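Long-range contact in S-adenosylmethionine dependent methyltransferase (PDB 3BKW), which probably transfers methyl groups from S-adenosylmethionine to an acceptor: residues Leu39-Leu50 against Leu103-Ser114. Numbering follows the deposited sequence.
Sequences LPEVGGLRIVDL and LPQDSFDLAYSS. With EDO (1,2-ethanediol), chain I; EDO (1,2-ethanediol), chain F.
R46 and D109 form a two-point salt bridge, NE lying 3.2 Å from D109 OD2 and NH2 3.1 Å from D109 OD1. Both oxygens lie close to the guanidinium plane, yet the carboxylate is turned 52° against it and is met from above its own plane. The backbone N of R46 takes the anti lone pair of D109 OD2 at 2.9 Å, a nearly straight bond (170°), so this oxygen accepts twice from one residue. A water joins D109 OD2 to G44 O, and S135 OG supplies R46 NH2 with a further partner. A leucine in place of R46 would probably leave the D109 carboxylate without its countercharge and freer to turn. R46 O receives both D109 N and L110 N, where the chain turns a corner at D109. Beyond it the pairing is regular and parallel: V48 N donates to L110 O, Y112 N to V48 O and L50 N to Y112 O. With chi1 at -175°, S113 swings OG away from its own N and toward L50 O, to which it donates at 2.7 Å. On one sheet face V48 CB sits 3.8 Å from the F108 ring centroid, a CH-pi contact; on the other, L110 CD1 meets P40 CD at 3.8 Å. Helix 123-133 packs against L50 and A111, while F57 of helix 56-63 stacks on Y112. Strand order 3-2-1-4-5-7-6 identifies this pair as the central strands of the Rossmann-like class I methyltransferase fold.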
loop_
_atom_site.group_PDB
_atom_site.type_symbol
_atom_site.label_atom_id
_atom_site.label_comp_id
_atom_site.label_asym_id
_atom_site.label_seq_id
_atom_site.Cartn_x
_atom_site.Cartn_y
_atom_site.Cartn_z
ATOM N N LEU A 39 4.239 -9.219 -14.131
ATOM C CA LEU A 39 4.256 -8.748 -15.503
ATOM C C LEU A 39 3.134 -9.361 -16.307
ATOM O O LEU A 39 2.687 -10.463 -15.999
ATOM C CB LEU A 39 5.558 -9.156 -16.199
ATOM C CG LEU A 39 6.870 -8.618 -15.641
ATOM C CD1 LEU A 39 8.029 -9.336 -16.363
ATOM C CD2 LEU A 39 6.926 -7.087 -15.802
ATOM N N PRO A 40 2.675 -8.654 -17.350
ATOM C CA PRO A 40 1.750 -9.290 -18.267
ATOM C C PRO A 40 2.564 -10.274 -19.136
ATOM O O PRO A 40 3.797 -10.266 -19.071
ATOM C CB PRO A 40 1.280 -8.113 -19.121
ATOM C CG PRO A 40 2.475 -7.227 -19.162
ATOM C CD PRO A 40 3.004 -7.281 -17.788
ATOM N N GLU A 41 1.893 -11.112 -19.920
ATOM C CA GLU A 41 2.606 -11.924 -20.906
ATOM C C GLU A 41 3.349 -10.947 -21.851
ATOM O O GLU A 41 2.730 -10.070 -22.441
ATOM C CB GLU A 41 1.626 -12.819 -21.671
ATOM C CG GLU A 41 2.226 -13.539 -22.880
ATOM C CD GLU A 41 3.415 -14.406 -22.534
ATOM O OE1 GLU A 41 3.278 -15.259 -21.628
ATOM O OE2 GLU A 41 4.469 -14.234 -23.181
ATOM N N VAL A 42 4.665 -11.102 -21.969
ATOM C CA VAL A 42 5.495 -10.161 -22.747
ATOM C C VAL A 42 5.561 -10.464 -24.239
ATOM O O VAL A 42 6.048 -9.631 -25.002
ATOM C CB VAL A 42 6.934 -9.989 -22.160
ATOM C CG1 VAL A 42 6.880 -9.468 -20.693
ATOM C CG2 VAL A 42 7.766 -11.274 -22.278
ATOM N N GLY A 43 5.061 -11.634 -24.660
ATOM C CA GLY A 43 5.086 -12.027 -26.052
ATOM C C GLY A 43 4.357 -11.039 -26.944
ATOM O O GLY A 43 3.189 -10.719 -26.695
ATOM N N GLY A 44 5.086 -10.512 -27.926
ATOM C CA GLY A 44 4.562 -9.575 -28.901
ATOM C C GLY A 44 4.437 -8.140 -28.431
ATOM O O GLY A 44 4.000 -7.282 -29.217
ATOM N N LEU A 45 4.862 -7.838 -27.194
ATOM C CA LEU A 45 4.688 -6.492 -26.650
ATOM C C LEU A 45 5.818 -5.546 -27.001
ATOM O O LEU A 45 6.948 -5.961 -27.246
ATOM C CB LEU A 45 4.549 -6.505 -25.113
ATOM C CG LEU A 45 3.408 -7.296 -24.469
ATOM C CD1 LEU A 45 3.335 -6.907 -22.979
ATOM C CD2 LEU A 45 2.066 -7.055 -25.171
ATOM N N ARG A 46 5.467 -4.265 -27.002
ATOM C CA ARG A 46 6.398 -3.158 -27.137
ATOM C C ARG A 46 6.664 -2.763 -25.685
ATOM O O ARG A 46 5.718 -2.473 -24.940
ATOM C CB ARG A 46 5.769 -2.017 -27.891
ATOM C CG ARG A 46 5.331 -2.405 -29.316
ATOM C CD ARG A 46 4.461 -1.323 -29.887
ATOM N NE ARG A 46 3.213 -1.233 -29.128
ATOM C CZ ARG A 46 2.371 -0.200 -29.152
ATOM N NH1 ARG A 46 2.567 0.861 -29.932
ATOM N NH2 ARG A 46 1.295 -0.244 -28.388
ATOM N N ILE A 47 7.938 -2.772 -25.290
ATOM C CA ILE A 47 8.334 -2.570 -23.898
ATOM C C ILE A 47 9.390 -1.493 -23.743
ATOM O O ILE A 47 10.306 -1.397 -24.568
ATOM C CB ILE A 47 8.904 -3.896 -23.318
ATOM C CG1 ILE A 47 7.918 -5.059 -23.509
ATOM C CG2 ILE A 47 9.277 -3.735 -21.819
ATOM C CD1 ILE A 47 8.421 -6.433 -23.036
ATOM N N VAL A 48 9.260 -0.680 -22.685
ATOM C CA VAL A 48 10.292 0.283 -22.323
ATOM C C VAL A 48 10.808 -0.090 -20.927
ATOM O O VAL A 48 10.005 -0.343 -20.027
ATOM C CB VAL A 48 9.843 1.763 -22.427
ATOM C CG1 VAL A 48 8.628 2.074 -21.542
ATOM C CG2 VAL A 48 11.016 2.702 -22.114
ATOM N N ASP A 49 12.139 -0.114 -20.771
ATOM C CA ASP A 49 12.811 -0.418 -19.524
ATOM C C ASP A 49 13.446 0.861 -19.032
ATOM O O ASP A 49 14.385 1.354 -19.647
ATOM C CB ASP A 49 13.865 -1.512 -19.753
ATOM C CG ASP A 49 14.567 -1.937 -18.487
ATOM O OD1 ASP A 49 14.375 -1.299 -17.442
ATOM O OD2 ASP A 49 15.285 -2.945 -18.527
ATOM N N LEU A 50 12.908 1.414 -17.940
ATOM C CA LEU A 50 13.380 2.677 -17.382
ATOM C C LEU A 50 14.460 2.413 -16.343
ATOM O O LEU A 50 14.163 1.920 -15.248
ATOM C CB LEU A 50 12.210 3.471 -16.774
ATOM C CG LEU A 50 10.983 3.749 -17.638
ATOM C CD1 LEU A 50 9.852 4.384 -16.841
ATOM C CD2 LEU A 50 11.349 4.613 -18.810
ATOM N N LEU A 103 8.802 10.465 -23.678
ATOM C CA LEU A 103 8.475 9.216 -24.351
ATOM C C LEU A 103 7.424 9.505 -25.410
ATOM O O LEU A 103 6.539 10.347 -25.172
ATOM C CB LEU A 103 7.954 8.153 -23.370
ATOM C CG LEU A 103 8.920 7.490 -22.374
ATOM C CD1 LEU A 103 8.146 6.532 -21.452
ATOM C CD2 LEU A 103 10.033 6.749 -23.102
ATOM N N PRO A 104 7.505 8.820 -26.575
ATOM C CA PRO A 104 6.485 8.995 -27.588
ATOM C C PRO A 104 5.148 8.433 -27.109
ATOM O O PRO A 104 5.110 7.414 -26.414
ATOM C CB PRO A 104 7.029 8.198 -28.782
ATOM C CG PRO A 104 7.904 7.206 -28.196
ATOM C CD PRO A 104 8.533 7.855 -27.022
ATOM N N GLN A 105 4.073 9.115 -27.471
ATOM C CA GLN A 105 2.724 8.769 -27.033
ATOM C C GLN A 105 2.243 7.459 -27.653
ATOM O O GLN A 105 2.605 7.164 -28.796
ATOM C CB GLN A 105 1.762 9.892 -27.447
ATOM C CG GLN A 105 0.354 9.790 -26.895
ATOM C CD GLN A 105 -0.580 10.884 -27.426
ATOM O OE1 GLN A 105 -0.158 11.802 -28.136
ATOM N NE2 GLN A 105 -1.858 10.779 -27.076
ATOM N N ASP A 106 1.481 6.673 -26.878
ATOM C CA ASP A 106 0.802 5.464 -27.373
ATOM C C ASP A 106 1.766 4.499 -28.102
ATOM O O ASP A 106 1.430 3.928 -29.148
ATOM C CB ASP A 106 -0.340 5.967 -28.297
ATOM C CG ASP A 106 -1.308 4.888 -28.738
ATOM O OD1 ASP A 106 -1.498 3.898 -28.028
ATOM O OD2 ASP A 106 -1.906 5.052 -29.825
ATOM N N SER A 107 2.969 4.352 -27.547
ATOM C CA SER A 107 4.061 3.575 -28.167
ATOM C C SER A 107 4.514 2.304 -27.464
ATOM O O SER A 107 5.351 1.555 -28.021
ATOM C CB SER A 107 5.253 4.505 -28.360
ATOM O OG SER A 107 4.926 5.473 -29.340
ATOM N N PHE A 108 3.987 2.047 -26.264
ATOM C CA PHE A 108 4.372 0.865 -25.487
ATOM C C PHE A 108 3.189 0.176 -24.858
ATOM O O PHE A 108 2.197 0.804 -24.535
ATOM C CB PHE A 108 5.408 1.246 -24.419
ATOM C CG PHE A 108 6.638 1.829 -24.998
ATOM C CD1 PHE A 108 7.632 1.000 -25.502
ATOM C CD2 PHE A 108 6.783 3.211 -25.116
ATOM C CE1 PHE A 108 8.768 1.538 -26.085
ATOM C CE2 PHE A 108 7.921 3.750 -25.684
ATOM C CZ PHE A 108 8.917 2.907 -26.177
ATOM N N ASP A 109 3.300 -1.134 -24.711
ATOM C CA ASP A 109 2.294 -1.951 -24.041
ATOM C C ASP A 109 2.675 -2.178 -22.582
ATOM O O ASP A 109 1.808 -2.482 -21.762
ATOM C CB ASP A 109 2.183 -3.303 -24.738
ATOM C CG ASP A 109 1.840 -3.162 -26.183
ATOM O OD1 ASP A 109 0.738 -2.645 -26.457
ATOM O OD2 ASP A 109 2.674 -3.539 -27.035
ATOM N N LEU A 110 3.979 -2.096 -22.275
ATOM C CA LEU A 110 4.497 -2.321 -20.935
ATOM C C LEU A 110 5.655 -1.395 -20.652
ATOM O O LEU A 110 6.539 -1.260 -21.482
ATOM C CB LEU A 110 5.006 -3.777 -20.812
ATOM C CG LEU A 110 5.761 -4.218 -19.544
ATOM C CD1 LEU A 110 4.884 -4.048 -18.301
ATOM C CD2 LEU A 110 6.294 -5.632 -19.689
ATOM N N ALA A 111 5.628 -0.765 -19.481
ATOM C CA ALA A 111 6.751 -0.017 -18.953
ATOM C C ALA A 111 7.242 -0.786 -17.720
ATOM O O ALA A 111 6.446 -1.183 -16.864
ATOM C CB ALA A 111 6.369 1.413 -18.605
ATOM N N TYR A 112 8.538 -1.057 -17.681
ATOM C CA TYR A 112 9.196 -1.764 -16.584
ATOM C C TYR A 112 10.299 -0.918 -15.994
ATOM O O TYR A 112 10.976 -0.215 -16.716
ATOM C CB TYR A 112 9.795 -3.054 -17.110
ATOM C CG TYR A 112 10.635 -3.857 -16.126
ATOM C CD1 TYR A 112 10.033 -4.802 -15.278
ATOM C CD2 TYR A 112 12.025 -3.667 -16.020
ATOM C CE1 TYR A 112 10.810 -5.561 -14.373
ATOM C CE2 TYR A 112 12.807 -4.421 -15.119
ATOM C CZ TYR A 112 12.194 -5.364 -14.308
ATOM O OH TYR A 112 13.004 -6.102 -13.442
ATOM N N SER A 113 10.492 -1.010 -14.681
ATOM C CA SER A 113 11.608 -0.340 -14.030
ATOM C C SER A 113 12.031 -1.038 -12.752
ATOM O O SER A 113 11.225 -1.209 -11.849
ATOM C CB SER A 113 11.250 1.101 -13.721
ATOM O OG SER A 113 12.381 1.787 -13.192
ATOM N N SER A 114 13.295 -1.441 -12.687
ATOM C CA SER A 114 13.864 -2.060 -11.501
ATOM C C SER A 114 14.753 -1.087 -10.731
ATOM O O SER A 114 15.806 -0.667 -11.228
ATOM C CB SER A 114 14.682 -3.291 -11.880
ATOM O OG SER A 114 15.396 -3.789 -10.754
HETATM C C1 EDO I . 6.576 -14.624 -18.968
HETATM O O1 EDO I . 7.226 -15.453 -19.936
HETATM C C2 EDO I . 6.047 -13.386 -19.683
HETATM O O2 EDO I . 5.661 -12.346 -18.766
HETATM C C1 EDO F . -1.654 -2.640 -24.079
HETATM O O1 EDO F . -1.620 -2.369 -25.473
HETATM C C2 EDO F . -2.188 -4.050 -23.861
HETATM O O2 EDO F . -1.182 -5.031 -24.202
HETATM O O HOH W 1 2.201 -4.935 -29.490
HETATM O O HOH W 2 15.107 -1.471 -14.958
#